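Putative secreted protein (Streptomyces sp. SirexAA-E, PDB 4PEY) hydrolyses laminarin and laminarioligosaccharides as an exo-beta-1,3-glucanase of glycoside hydrolase family 55, releasing glucose and laminaribiose. Local coordinates at residues A[300-306]-A[327-333]; A[317-321]-A[344-349]; A[322-328]-A[348-354]; A[334-340]-A[368-374]. The protein carries 1 engineered substitution. All coordinates share one frame; numbering follows the deposited sequence.

Interaction 1: residues A[300-306]-A[327-333]; sequences IDRANTV and GDVDGVK
Two successive coils of a parallel beta-helix turn matching corners here, 300-306 stacked against 327-333. Three backbone hydrogen bonds join them: G327 N gives to I300 O (2.8 Å, nearly straight at 172°), N304 N to D330 O and K333 N to T305 O. In the last of these the corner runs out into the parallel pairing of V306 with K333. N304 and G331 lie side by side, both with positive phi. Asparagine tolerates that conformation at the third position of the type II turn 302-305, whereas G331 suits its place because a CB would run into N304 OD1. G327 is likewise small because D301 OD1 lies 3.2 Å from its CA.

V329 points at the opposing turn and packs along D301, R302 and A303. Its CB meets A303, CG1 reaches to 3.6 Å from D301 OD1, and CG2, set between backbone N and carbonyl carbon (CG1 at chi1 -66°), leans on the R302 carbonyl. Shortening V329 to an alanine would remove both methyls and would probably open a gap under R302 and A303. Farther in, I300 CG2 touches both V332 methyls at 3.8 Å. R302 O is bonded by T305 OG1 at 2.7 Å from above the carbonyl plane, which ties the turn across its base. K333, bent at its end, brings NZ back to G331 O at 2.8 Å, and a water carries it on to N304 O; N304 OD1 has its own partner in N364. Such in-register stacking of equivalent turns is characteristic of parallel beta-helices.

Interaction 2: residues A[317-321]-A[344-349]; sequences PDNGV and VNSETL
G320 O is held by two waters, each giving it a proton at 3.0 Å, while S346 CA-H also points at it across the contact (CA to O 3.4 Å). One of these waters donates as well to N345 O, 3.1 Å away, and accepts from E347 N, so it links the two loops through three main-chain groups. A third water, on the other side of the glycine, takes the G320 N-H at 2.9 Å and sits close to both P317 O and V344 O.

The direct polar bond is made by S346: OG, held beside its own backbone N (chi1 -66°), gives its proton to V321 O at 2.8 Å and meets that oxygen from above the carbonyl plane. A serine is short enough to do this without pushing the loops apart. The receiving loop is a type I' turn, D318 to V321, closed by V321 N to D318 O. N319 and G320 both have positive phi, the asparagine-glycine pair such turns commonly use, and a CB on G320 would strike N345 O.

Apolar groups flank these bonds. V344 CG1 lies against G320 N (3.5 Å), and deeper in, P317 CG touches L349 CD2 at 3.6 Å, the two side chains meeting at about a right angle. One direct hydroxyl bond and three bridging waters thus serve the polar main chain where the loops meet, while the proline-leucine contact stays apolar.

Interaction 3: residues A[322-328]-A[348-354]; sequences TALKVGD and TLVEVGS
Backbone bonds come first: L324, K325 and V326 pair in parallel register with V350, E351 and V352, the two strand axes 4.8 Å apart and only 2° from parallel. V326 N gives to E351 O at 2.8 Å and E351 N to L324 O. At the corner before the strands, L349 O accepts from both A323 N and L324 N.

Polar side chains close both ends. D328 grips S354 twice, OD1 taking its backbone N (2.8 Å) and OD2 its OG through the syn lone pair (2.7 Å), the carboxylate's two oxygens meeting the serine's two donors. At the other end T348 OG1, with chi1 61°, gives its proton to E351 OE2 at 2.6 Å and lies 2.7 Å from T322 OG1. K325 and E351 extend side by side, but their charges stay 4.2 Å apart, NZ to OE1. A valine in place of E351 would probably cost T348 OG1 its carboxylate acceptor and K325 its nearby opposite charge, leaving the T348 hydroxyl freer to turn.

The apolar contacts fall on the reverse face, where the beta-branched valines suit a sheet: L324 faces V350, and V326 faces V352. That face packs on V334, V339 and L368 of the next walls, while strands 298-300 and 385-389 continue the sheet on its two flanks.

Interaction 4: residues A[334-340]-A[368-374]; sequences VAGLLVD and LQDVFVR
Segments 334-340 and 368-374 run parallel in full register, strands 337-340 and 371-374 lying 4.6 Å apart and crossing at -19°, with straight bonds such as V339 N to F372 O (2.7 Å). Both chains turn a corner at the same level, G336 beside D370. Both have positive phi, easy for glycine but less so for D370, whose carboxylate is held by a salt bridge to R135 and a hydrogen bond with H398.

On the inner face V334 fits between two neighbours, its CB 3.8 Å from L368 CD2 and its CG1 3.8 Å from V371 CG2. V339 and V373 follow in line; aliphatic residues stack on aliphatic ones from coil to coil, as in the parallel beta-helix to which these strands belong.

The face of L338, F372 and R374 looks the other way. L338 CD1 rests on F372 CB at 3.8 Å, and its CD2 lies over one face of the R374 guanidinium. D340 and R374 form a buried two-pronged salt bridge: NE meets OD1 at 2.8 Å and NH2 meets OD2 at 2.9 Å. The oxygens lie in the guanidinium plane yet are approached from above the carboxylate, the planes being 68° apart. A bend at chi3 (71°) turns the arginine to D340. Its other partners are Y74, by a hydrogen bond from NH1, and W109, by a cation-pi contact; it also touches W402, which binds substrate, and its own side chain is about 10 Å from a bound glucose.

Overall arrangement
Following the chain from the N terminus, 300-306 is matched first, by 327-333, closing a coil in interaction 1. Before that coil is complete, 317-321 and then 322-328 have set out toward 344-349 and 348-354, so interactions 2 and 3 each cross interaction 1; G327 and D328 serve both 1 and 3. Interactions 2 and 3 cross as well, sharing T348 and L349 at the corner. Segment 334-340 begins directly after interaction 1 and finds 368-374 one coil later, crossing both 2 and 3. Its inner face packs on theirs: V339 on A323 and V350, and V373 on L349. Together the four tie adjoining walls and corners of the C-terminal beta-helix.

Interaction 1: residues A[300-306]-A[327-333]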
loop_
_atom_site.group_PDB
_atom_site.type_symbol
_atom_site.label_atom_id
_atom_site.label_comp_id
_atom_site.label_asym_id
_atom_site.label_seq_id
_atom_site.Cartn_x
_atom_site.Cartn_y
_atom_site.Cartn_z
ATOM N N ILE A 300 -16.073 0.076 13.213
ATOM C CA ILE A 300 -16.700 -0.892 12.324
ATOM C C ILE A 300 -16.809 -2.221 13.064
ATOM O O ILE A 300 -15.839 -2.976 13.147
ATOM C CB ILE A 300 -15.897 -1.060 11.018
ATOM C CG1 ILE A 300 -15.767 0.288 10.303
ATOM C CG2 ILE A 300 -16.551 -2.098 10.099
ATOM C CD1 ILE A 300 -14.918 0.233 9.060
ATOM N N ASP A 301 -17.984 -2.482 13.634
ATOM C CA ASP A 301 -18.195 -3.673 14.460
ATOM C C ASP A 301 -19.364 -4.505 13.941
ATOM O O ASP A 301 -20.132 -5.096 14.711
ATOM C CB ASP A 301 -18.429 -3.286 15.924
ATOM C CG ASP A 301 -18.195 -4.447 16.871
ATOM O OD1 ASP A 301 -17.457 -5.381 16.487
ATOM O OD2 ASP A 301 -18.753 -4.438 17.988
ATOM N N ARG A 302 -19.490 -4.538 12.620
ATOM C CA ARG A 302 -20.493 -5.351 11.948
ATOM C C ARG A 302 -19.773 -6.211 10.920
ATOM O O ARG A 302 -18.993 -5.690 10.116
ATOM C CB ARG A 302 -21.545 -4.480 11.274
ATOM C CG ARG A 302 -22.739 -5.260 10.762
ATOM C CD ARG A 302 -23.667 -4.387 9.922
ATOM N NE ARG A 302 -23.250 -4.346 8.519
ATOM C CZ ARG A 302 -22.860 -3.253 7.873
ATOM N NH1 ARG A 302 -22.513 -3.329 6.598
ATOM N NH2 ARG A 302 -22.834 -2.081 8.491
ATOM N N ALA A 303 -20.021 -7.514 10.947
ATOM C CA ALA A 303 -19.392 -8.423 9.993
ATOM C C ALA A 303 -19.668 -8.021 8.540
ATOM O O ALA A 303 -20.748 -7.524 8.216
ATOM C CB ALA A 303 -19.858 -9.843 10.238
ATOM N N ASN A 304 -18.657 -8.208 7.688
ATOM C CA ASN A 304 -18.768 -8.007 6.243
ATOM C C ASN A 304 -18.926 -6.558 5.794
ATOM O O ASN A 304 -19.234 -6.296 4.628
ATOM C CB ASN A 304 -19.919 -8.853 5.684
ATOM C CG ASN A 304 -19.528 -10.297 5.537
ATOM O OD1 ASN A 304 -18.439 -10.598 5.039
ATOM N ND2 ASN A 304 -20.385 -11.203 6.005
ATOM N N THR A 305 -18.687 -5.617 6.697
ATOM C CA THR A 305 -18.783 -4.208 6.335
ATOM C C THR A 305 -17.665 -3.820 5.379
ATOM O O THR A 305 -16.489 -4.075 5.660
ATOM C CB THR A 305 -18.707 -3.282 7.568
ATOM O OG1 THR A 305 -19.732 -3.625 8.504
ATOM C CG2 THR A 305 -18.886 -1.830 7.163
ATOM N N VAL A 306 -18.042 -3.210 4.257
ATOM C CA VAL A 306 -17.091 -2.622 3.325
ATOM C C VAL A 306 -16.897 -1.145 3.659
ATOM O O VAL A 306 -17.871 -0.408 3.811
ATOM C CB VAL A 306 -17.572 -2.759 1.858
ATOM C CG1 VAL A 306 -16.608 -2.063 0.893
ATOM C CG2 VAL A 306 -17.727 -4.224 1.479
ATOM N N GLY A 327 -13.955 -4.102 14.896
ATOM C CA GLY A 327 -14.271 -5.047 15.952
ATOM C C GLY A 327 -13.845 -6.472 15.647
ATOM O O GLY A 327 -13.238 -6.750 14.602
ATOM N N ASP A 328 -14.180 -7.381 16.558
ATOM C CA ASP A 328 -13.800 -8.787 16.435
ATOM C C ASP A 328 -14.800 -9.558 15.577
ATOM O O ASP A 328 -15.445 -10.508 16.035
ATOM C CB ASP A 328 -13.677 -9.410 17.824
ATOM C CG ASP A 328 -12.618 -8.735 18.655
ATOM O OD1 ASP A 328 -11.567 -8.392 18.090
ATOM O OD2 ASP A 328 -12.840 -8.531 19.864
ATOM N N VAL A 329 -14.915 -9.128 14.328
ATOM C CA VAL A 329 -15.901 -9.664 13.401
ATOM C C VAL A 329 -15.267 -10.148 12.097
ATOM O O VAL A 329 -14.172 -9.704 11.711
ATOM C CB VAL A 329 -16.992 -8.605 13.084
ATOM C CG1 VAL A 329 -17.811 -8.294 14.330
ATOM C CG2 VAL A 329 -16.377 -7.330 12.528
ATOM N N ASP A 330 -15.958 -11.069 11.431
ATOM C CA ASP A 330 -15.554 -11.574 10.118
ATOM C C ASP A 330 -15.691 -10.531 9.012
ATOM O O ASP A 330 -16.575 -9.677 9.061
ATOM C CB ASP A 330 -16.418 -12.765 9.682
ATOM C CG ASP A 330 -16.204 -14.034 10.495
ATOM O OD1 ASP A 330 -15.321 -14.130 11.372
ATOM O OD2 ASP A 330 -16.949 -14.983 10.200
ATOM N N GLY A 331 -14.842 -10.642 7.996
ATOM C CA GLY A 331 -15.145 -10.118 6.672
ATOM C C GLY A 331 -15.169 -8.620 6.444
ATOM O O GLY A 331 -15.694 -8.160 5.432
ATOM N N VAL A 332 -14.601 -7.838 7.353
ATOM C CA VAL A 332 -14.572 -6.397 7.128
ATOM C C VAL A 332 -13.515 -6.102 6.065
ATOM O O VAL A 332 -12.449 -6.711 6.062
ATOM C CB VAL A 332 -14.296 -5.631 8.443
ATOM C CG1 VAL A 332 -13.936 -4.172 8.185
ATOM C CG2 VAL A 332 -15.520 -5.727 9.345
ATOM N N LYS A 333 -13.837 -5.205 5.140
ATOM C CA LYS A 333 -12.953 -4.892 4.025
ATOM C C LYS A 333 -12.711 -3.394 3.986
ATOM O O LYS A 333 -13.561 -2.623 3.523
ATOM C CB LYS A 333 -13.559 -5.393 2.704
ATOM C CG LYS A 333 -13.845 -6.901 2.731
ATOM C CD LYS A 333 -14.756 -7.374 1.601
ATOM C CE LYS A 333 -15.193 -8.829 1.807
ATOM N NZ LYS A 333 -16.307 -9.004 2.801
HETATM O O HOH W 1 -16.681 -7.110 18.238
HETATM O O HOH W 2 -18.657 -7.570 2.261
HETATM O O HOH W 3 -16.697 -11.788 2.519
#

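Interaction 2: residues A[317-321]-A[344-349]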
loop_
_atom_site.group_PDB
_atom_site.type_symbol
_atom_site.label_atom_id
_atom_site.label_comp_id
_atom_site.label_asym_id
_atom_site.label_seq_id
_atom_site.Cartn_x
_atom_site.Cartn_y
_atom_site.Cartn_z
ATOM N N PRO A 317 -7.494 11.849 12.657
ATOM C CA PRO A 317 -8.037 11.773 14.015
ATOM C C PRO A 317 -7.602 12.983 14.846
ATOM O O PRO A 317 -6.403 13.249 14.996
ATOM C CB PRO A 317 -7.443 10.469 14.555
ATOM C CG PRO A 317 -6.104 10.366 13.846
ATOM C CD PRO A 317 -6.295 11.011 12.481
ATOM N N ASP A 318 -8.577 13.719 15.365
ATOM C CA ASP A 318 -8.295 14.839 16.258
ATOM C C ASP A 318 -8.185 14.353 17.700
ATOM O O ASP A 318 -8.564 13.217 18.008
ATOM C CB ASP A 318 -9.391 15.907 16.165
ATOM C CG ASP A 318 -9.497 16.533 14.784
ATOM O OD1 ASP A 318 -8.528 16.454 13.992
ATOM O OD2 ASP A 318 -10.556 17.129 14.499
ATOM N N ASN A 319 -7.669 15.216 18.576
ATOM C CA ASN A 319 -7.699 14.975 20.023
ATOM C C ASN A 319 -7.027 13.674 20.452
ATOM O O ASN A 319 -7.343 13.119 21.508
ATOM C CB ASN A 319 -9.145 14.971 20.540
ATOM C CG ASN A 319 -9.942 16.164 20.068
ATOM O OD1 ASN A 319 -9.403 17.250 19.857
ATOM N ND2 ASN A 319 -11.235 15.965 19.883
ATOM N N GLY A 320 -6.104 13.186 19.631
ATOM C CA GLY A 320 -5.339 12.003 19.978
ATOM C C GLY A 320 -6.097 10.692 19.888
ATOM O O GLY A 320 -5.623 9.673 20.384
ATOM N N VAL A 321 -7.266 10.691 19.251
ATOM C CA VAL A 321 -8.036 9.455 19.183
ATOM C C VAL A 321 -7.493 8.515 18.112
ATOM O O VAL A 321 -6.692 8.895 17.259
ATOM C CB VAL A 321 -9.552 9.706 18.910
ATOM C CG1 VAL A 321 -10.135 10.655 19.953
ATOM C CG2 VAL A 321 -9.789 10.230 17.488
ATOM N N VAL A 344 -1.701 16.138 17.771
ATOM C CA VAL A 344 -1.842 15.509 19.083
ATOM C C VAL A 344 -1.599 14.008 18.961
ATOM O O VAL A 344 -2.246 13.335 18.155
ATOM C CB VAL A 344 -3.232 15.759 19.688
ATOM C CG1 VAL A 344 -3.395 15.000 21.006
ATOM C CG2 VAL A 344 -3.458 17.254 19.876
ATOM N N ASN A 345 -0.664 13.484 19.749
ATOM C CA ASN A 345 -0.294 12.074 19.638
ATOM C C ASN A 345 -1.471 11.137 19.827
ATOM O O ASN A 345 -2.192 11.242 20.823
ATOM C CB ASN A 345 0.780 11.719 20.663
ATOM C CG ASN A 345 1.359 10.350 20.437
ATOM O OD1 ASN A 345 2.107 10.137 19.483
ATOM N ND2 ASN A 345 1.029 9.409 21.318
ATOM N N SER A 346 -1.644 10.226 18.872
ATOM C CA SER A 346 -2.601 9.129 18.991
ATOM C C SER A 346 -1.875 7.875 19.455
ATOM O O SER A 346 -0.870 7.479 18.872
ATOM C CB SER A 346 -3.312 8.854 17.661
ATOM O OG SER A 346 -4.129 9.939 17.274
ATOM N N GLU A 347 -2.380 7.248 20.507
ATOM C CA GLU A 347 -1.786 6.011 20.998
ATOM C C GLU A 347 -1.754 4.960 19.883
ATOM O O GLU A 347 -0.757 4.250 19.706
ATOM C CB GLU A 347 -2.568 5.500 22.208
ATOM C CG GLU A 347 -2.009 4.234 22.811
ATOM C CD GLU A 347 -2.673 3.875 24.125
ATOM O OE1 GLU A 347 -3.533 4.654 24.602
ATOM O OE2 GLU A 347 -2.326 2.815 24.687
ATOM N N THR A 348 -2.845 4.878 19.127
ATOM C CA THR A 348 -2.907 4.050 17.917
ATOM C C THR A 348 -3.661 4.817 16.840
ATOM O O THR A 348 -4.517 5.635 17.169
ATOM C CB THR A 348 -3.626 2.707 18.146
ATOM O OG1 THR A 348 -4.977 2.961 18.556
ATOM C CG2 THR A 348 -2.926 1.860 19.204
ATOM N N LEU A 349 -3.357 4.566 15.566
ATOM C CA LEU A 349 -4.126 5.185 14.482
ATOM C C LEU A 349 -5.191 4.238 13.916
ATOM O O LEU A 349 -6.306 4.660 13.607
ATOM C CB LEU A 349 -3.198 5.675 13.361
ATOM C CG LEU A 349 -2.351 6.896 13.748
ATOM C CD1 LEU A 349 -1.290 7.198 12.717
ATOM C CD2 LEU A 349 -3.212 8.147 13.991
HETATM O O HOH W 4 -4.863 13.890 17.103
HETATM O O HOH W 5 -5.456 6.699 20.267
HETATM O O HOH W 6 -3.704 9.184 22.655
#

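Interaction 3: residues A[322-328]-A[348-354]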
loop_
_atom_site.group_PDB
_atom_site.type_symbol
_atom_site.label_atom_id
_atom_site.label_comp_id
_atom_site.label_asym_id
_atom_site.label_seq_id
_atom_site.Cartn_x
_atom_site.Cartn_y
_atom_site.Cartn_z
ATOM N N THR A 322 -7.932 7.272 18.184
ATOM C CA THR A 322 -7.681 6.293 17.142
ATOM C C THR A 322 -8.609 6.617 15.959
ATOM O O THR A 322 -9.775 6.929 16.174
ATOM C CB THR A 322 -7.925 4.870 17.693
ATOM O OG1 THR A 322 -7.053 4.652 18.818
ATOM C CG2 THR A 322 -7.694 3.802 16.633
ATOM N N ALA A 323 -8.099 6.590 14.725
ATOM C CA ALA A 323 -8.922 6.950 13.568
ATOM C C ALA A 323 -9.951 5.871 13.227
ATOM O O ALA A 323 -11.104 6.173 12.898
ATOM C CB ALA A 323 -8.043 7.224 12.339
ATOM N N LEU A 324 -9.518 4.614 13.277
ATOM C CA LEU A 324 -10.336 3.503 12.811
ATOM C C LEU A 324 -10.158 2.288 13.708
ATOM O O LEU A 324 -9.031 1.832 13.923
ATOM C CB LEU A 324 -9.967 3.148 11.369
ATOM C CG LEU A 324 -10.705 1.963 10.749
ATOM C CD1 LEU A 324 -12.196 2.243 10.677
ATOM C CD2 LEU A 324 -10.142 1.659 9.370
ATOM N N LYS A 325 -11.269 1.781 14.235
ATOM C CA LYS A 325 -11.262 0.562 15.038
ATOM C C LYS A 325 -12.196 -0.470 14.427
ATOM O O LYS A 325 -13.395 -0.233 14.330
ATOM C CB LYS A 325 -11.699 0.851 16.478
ATOM C CG LYS A 325 -10.723 1.657 17.297
ATOM C CD LYS A 325 -11.207 1.764 18.736
ATOM C CE LYS A 325 -10.169 2.438 19.617
ATOM N NZ LYS A 325 -10.522 2.308 21.059
ATOM N N VAL A 326 -11.653 -1.605 14.005
ATOM C CA VAL A 326 -12.490 -2.707 13.548
ATOM C C VAL A 326 -12.710 -3.676 14.706
ATOM O O VAL A 326 -11.766 -4.017 15.430
ATOM C CB VAL A 326 -11.858 -3.449 12.353
ATOM C CG1 VAL A 326 -12.791 -4.523 11.842
ATOM C CG2 VAL A 326 -11.512 -2.469 11.237
ATOM N N GLY A 327 -13.955 -4.102 14.896
ATOM C CA GLY A 327 -14.271 -5.047 15.952
ATOM C C GLY A 327 -13.845 -6.472 15.647
ATOM O O GLY A 327 -13.238 -6.750 14.602
ATOM N N ASP A 328 -14.180 -7.381 16.558
ATOM C CA ASP A 328 -13.800 -8.787 16.435
ATOM C C ASP A 328 -14.800 -9.558 15.577
ATOM O O ASP A 328 -15.445 -10.508 16.035
ATOM C CB ASP A 328 -13.677 -9.410 17.824
ATOM C CG ASP A 328 -12.618 -8.735 18.655
ATOM O OD1 ASP A 328 -11.567 -8.392 18.090
ATOM O OD2 ASP A 328 -12.840 -8.531 19.864
ATOM N N THR A 348 -2.845 4.878 19.127
ATOM C CA THR A 348 -2.907 4.050 17.917
ATOM C C THR A 348 -3.661 4.817 16.840
ATOM O O THR A 348 -4.517 5.635 17.169
ATOM C CB THR A 348 -3.626 2.707 18.146
ATOM O OG1 THR A 348 -4.977 2.961 18.556
ATOM C CG2 THR A 348 -2.926 1.860 19.204
ATOM N N LEU A 349 -3.357 4.566 15.566
ATOM C CA LEU A 349 -4.126 5.185 14.482
ATOM C C LEU A 349 -5.191 4.238 13.916
ATOM O O LEU A 349 -6.306 4.660 13.607
ATOM C CB LEU A 349 -3.198 5.675 13.361
ATOM C CG LEU A 349 -2.351 6.896 13.748
ATOM C CD1 LEU A 349 -1.290 7.198 12.717
ATOM C CD2 LEU A 349 -3.212 8.147 13.991
ATOM N N VAL A 350 -4.835 2.962 13.770
ATOM C CA VAL A 350 -5.742 1.929 13.267
ATOM C C VAL A 350 -5.622 0.682 14.137
ATOM O O VAL A 350 -4.507 0.204 14.375
ATOM C CB VAL A 350 -5.428 1.558 11.796
ATOM C CG1 VAL A 350 -6.359 0.449 11.298
ATOM C CG2 VAL A 350 -5.501 2.795 10.890
ATOM N N GLU A 351 -6.758 0.174 14.619
ATOM C CA GLU A 351 -6.794 -1.083 15.364
ATOM C C GLU A 351 -7.704 -2.077 14.668
ATOM O O GLU A 351 -8.865 -1.772 14.400
ATOM C CB GLU A 351 -7.277 -0.871 16.803
ATOM C CG GLU A 351 -6.329 -0.054 17.649
ATOM C CD GLU A 351 -6.839 0.181 19.066
ATOM O OE1 GLU A 351 -7.777 -0.524 19.506
ATOM O OE2 GLU A 351 -6.291 1.078 19.742
ATOM N N VAL A 352 -7.174 -3.258 14.365
ATOM C CA VAL A 352 -7.978 -4.317 13.763
ATOM C C VAL A 352 -8.193 -5.396 14.814
ATOM O O VAL A 352 -7.288 -6.186 15.106
ATOM C CB VAL A 352 -7.306 -4.917 12.506
ATOM C CG1 VAL A 352 -8.238 -5.931 11.843
ATOM C CG2 VAL A 352 -6.939 -3.816 11.521
ATOM N N GLY A 353 -9.386 -5.415 15.399
ATOM C CA GLY A 353 -9.668 -6.311 16.506
ATOM C C GLY A 353 -9.315 -5.714 17.858
ATOM O O GLY A 353 -8.560 -4.743 17.933
ATOM N N SER A 354 -9.860 -6.294 18.924
ATOM C CA SER A 354 -9.581 -5.834 20.285
ATOM C C SER A 354 -8.299 -6.447 20.846
ATOM O O SER A 354 -7.844 -7.486 20.377
ATOM C CB SER A 354 -10.755 -6.162 21.215
ATOM O OG SER A 354 -10.884 -7.563 21.391
HETATM O O HOH W 5 -5.456 6.699 20.267
#

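Interaction 4: residues A[334-340]-A[368-374]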
loop_
_atom_site.group_PDB
_atom_site.type_symbol
_atom_site.label_atom_id
_atom_site.label_comp_id
_atom_site.label_asym_id
_atom_site.label_seq_id
_atom_site.Cartn_x
_atom_site.Cartn_y
_atom_site.Cartn_z
ATOM N N VAL A 334 -11.556 -2.987 4.504
ATOM C CA VAL A 334 -11.155 -1.584 4.504
ATOM C C VAL A 334 -10.265 -1.374 3.297
ATOM O O VAL A 334 -9.321 -2.136 3.094
ATOM C CB VAL A 334 -10.408 -1.193 5.792
ATOM C CG1 VAL A 334 -10.097 0.296 5.803
ATOM C CG2 VAL A 334 -11.224 -1.582 7.017
ATOM N N ALA A 335 -10.571 -0.370 2.476
ATOM C CA ALA A 335 -9.873 -0.227 1.199
ATOM C C ALA A 335 -9.734 1.216 0.745
ATOM O O ALA A 335 -10.720 1.952 0.716
ATOM C CB ALA A 335 -10.600 -1.026 0.112
ATOM N N GLY A 336 -8.517 1.610 0.373
ATOM C CA GLY A 336 -8.306 2.875 -0.313
ATOM C C GLY A 336 -8.443 4.111 0.544
ATOM O O GLY A 336 -9.023 5.103 0.105
ATOM N N LEU A 337 -7.907 4.055 1.761
ATOM C CA LEU A 337 -7.952 5.186 2.684
ATOM C C LEU A 337 -6.564 5.590 3.144
ATOM O O LEU A 337 -5.720 4.729 3.384
ATOM C CB LEU A 337 -8.799 4.842 3.913
ATOM C CG LEU A 337 -10.280 4.573 3.649
ATOM C CD1 LEU A 337 -10.935 3.936 4.873
ATOM C CD2 LEU A 337 -10.985 5.877 3.288
ATOM N N LEU A 338 -6.353 6.898 3.295
ATOM C CA LEU A 338 -5.153 7.421 3.939
ATOM C C LEU A 338 -5.515 7.891 5.338
ATOM O O LEU A 338 -6.428 8.697 5.500
ATOM C CB LEU A 338 -4.551 8.576 3.125
ATOM C CG LEU A 338 -3.433 9.420 3.755
ATOM C CD1 LEU A 338 -2.195 8.588 4.092
ATOM C CD2 LEU A 338 -3.058 10.564 2.825
ATOM N N VAL A 339 -4.815 7.380 6.346
ATOM C CA VAL A 339 -4.982 7.861 7.713
ATOM C C VAL A 339 -3.808 8.775 8.015
ATOM O O VAL A 339 -2.663 8.361 7.918
ATOM C CB VAL A 339 -5.055 6.707 8.738
ATOM C CG1 VAL A 339 -5.153 7.259 10.165
ATOM C CG2 VAL A 339 -6.255 5.821 8.432
ATOM N N ASP A 340 -4.113 10.023 8.357
ATOM C CA ASP A 340 -3.131 11.096 8.467
ATOM C C ASP A 340 -3.121 11.602 9.909
ATOM O O ASP A 340 -4.115 12.165 10.368
ATOM C CB ASP A 340 -3.511 12.208 7.472
ATOM C CG ASP A 340 -2.421 13.243 7.260
ATOM O OD1 ASP A 340 -1.235 12.971 7.539
ATOM O OD2 ASP A 340 -2.769 14.342 6.772
ATOM N N LEU A 368 -7.156 -5.245 5.200
ATOM C CA LEU A 368 -6.771 -3.871 4.901
ATOM C C LEU A 368 -6.111 -3.871 3.533
ATOM O O LEU A 368 -5.152 -4.611 3.319
ATOM C CB LEU A 368 -5.790 -3.309 5.936
ATOM C CG LEU A 368 -6.148 -3.328 7.418
ATOM C CD1 LEU A 368 -5.024 -2.665 8.210
ATOM C CD2 LEU A 368 -7.465 -2.627 7.669
ATOM N N GLN A 369 -6.619 -3.059 2.610
ATOM C CA GLN A 369 -6.069 -2.983 1.254
ATOM C C GLN A 369 -5.910 -1.538 0.809
ATOM O O GLN A 369 -6.860 -0.767 0.911
ATOM C CB GLN A 369 -6.967 -3.730 0.271
ATOM C CG GLN A 369 -6.931 -5.223 0.464
ATOM C CD GLN A 369 -7.922 -5.938 -0.419
ATOM O OE1 GLN A 369 -9.138 -5.800 -0.248
ATOM N NE2 GLN A 369 -7.411 -6.714 -1.375
ATOM N N ASP A 370 -4.724 -1.169 0.323
ATOM C CA ASP A 370 -4.463 0.224 -0.040
ATOM C C ASP A 370 -4.869 1.114 1.121
ATOM O O ASP A 370 -5.579 2.107 0.947
ATOM C CB ASP A 370 -5.210 0.647 -1.315
ATOM C CG ASP A 370 -4.801 -0.161 -2.536
ATOM O OD1 ASP A 370 -3.717 -0.783 -2.522
ATOM O OD2 ASP A 370 -5.568 -0.164 -3.525
ATOM N N VAL A 371 -4.440 0.721 2.313
ATOM C CA VAL A 371 -4.568 1.554 3.490
ATOM C C VAL A 371 -3.192 2.150 3.741
ATOM O O VAL A 371 -2.188 1.436 3.881
ATOM C CB VAL A 371 -5.076 0.759 4.704
ATOM C CG1 VAL A 371 -4.973 1.591 5.981
ATOM C CG2 VAL A 371 -6.516 0.305 4.453
ATOM N N PHE A 372 -3.147 3.471 3.751
ATOM C CA PHE A 372 -1.893 4.188 3.897
ATOM C C PHE A 372 -1.945 4.992 5.181
ATOM O O PHE A 372 -3.005 5.489 5.568
ATOM C CB PHE A 372 -1.653 5.078 2.674
ATOM C CG PHE A 372 -1.862 4.355 1.370
ATOM C CD1 PHE A 372 -1.205 3.157 1.123
ATOM C CD2 PHE A 372 -2.746 4.836 0.416
ATOM C CE1 PHE A 372 -1.405 2.460 -0.057
ATOM C CE2 PHE A 372 -2.945 4.149 -0.777
ATOM C CZ PHE A 372 -2.278 2.959 -1.015
ATOM N N VAL A 373 -0.810 5.095 5.860
ATOM C CA VAL A 373 -0.736 5.900 7.066
ATOM C C VAL A 373 0.401 6.892 6.917
ATOM O O VAL A 373 1.470 6.543 6.410
ATOM C CB VAL A 373 -0.533 5.029 8.324
ATOM C CG1 VAL A 373 -0.429 5.910 9.574
ATOM C CG2 VAL A 373 -1.684 4.033 8.457
ATOM N N ARG A 374 0.149 8.139 7.309
ATOM C CA ARG A 374 1.160 9.188 7.268
ATOM C C ARG A 374 1.266 9.857 8.628
ATOM O O ARG A 374 0.234 10.190 9.236
ATOM C CB ARG A 374 0.826 10.238 6.203
ATOM C CG ARG A 374 1.730 11.463 6.271
ATOM C CD ARG A 374 1.524 12.372 5.068
ATOM N NE ARG A 374 0.238 13.065 5.108
ATOM C CZ ARG A 374 -0.359 13.584 4.036
ATOM N NH1 ARG A 374 0.215 13.472 2.840
ATOM N NH2 ARG A 374 -1.521 14.220 4.153
HETATM O O HOH W 7 -10.065 -4.789 2.129
#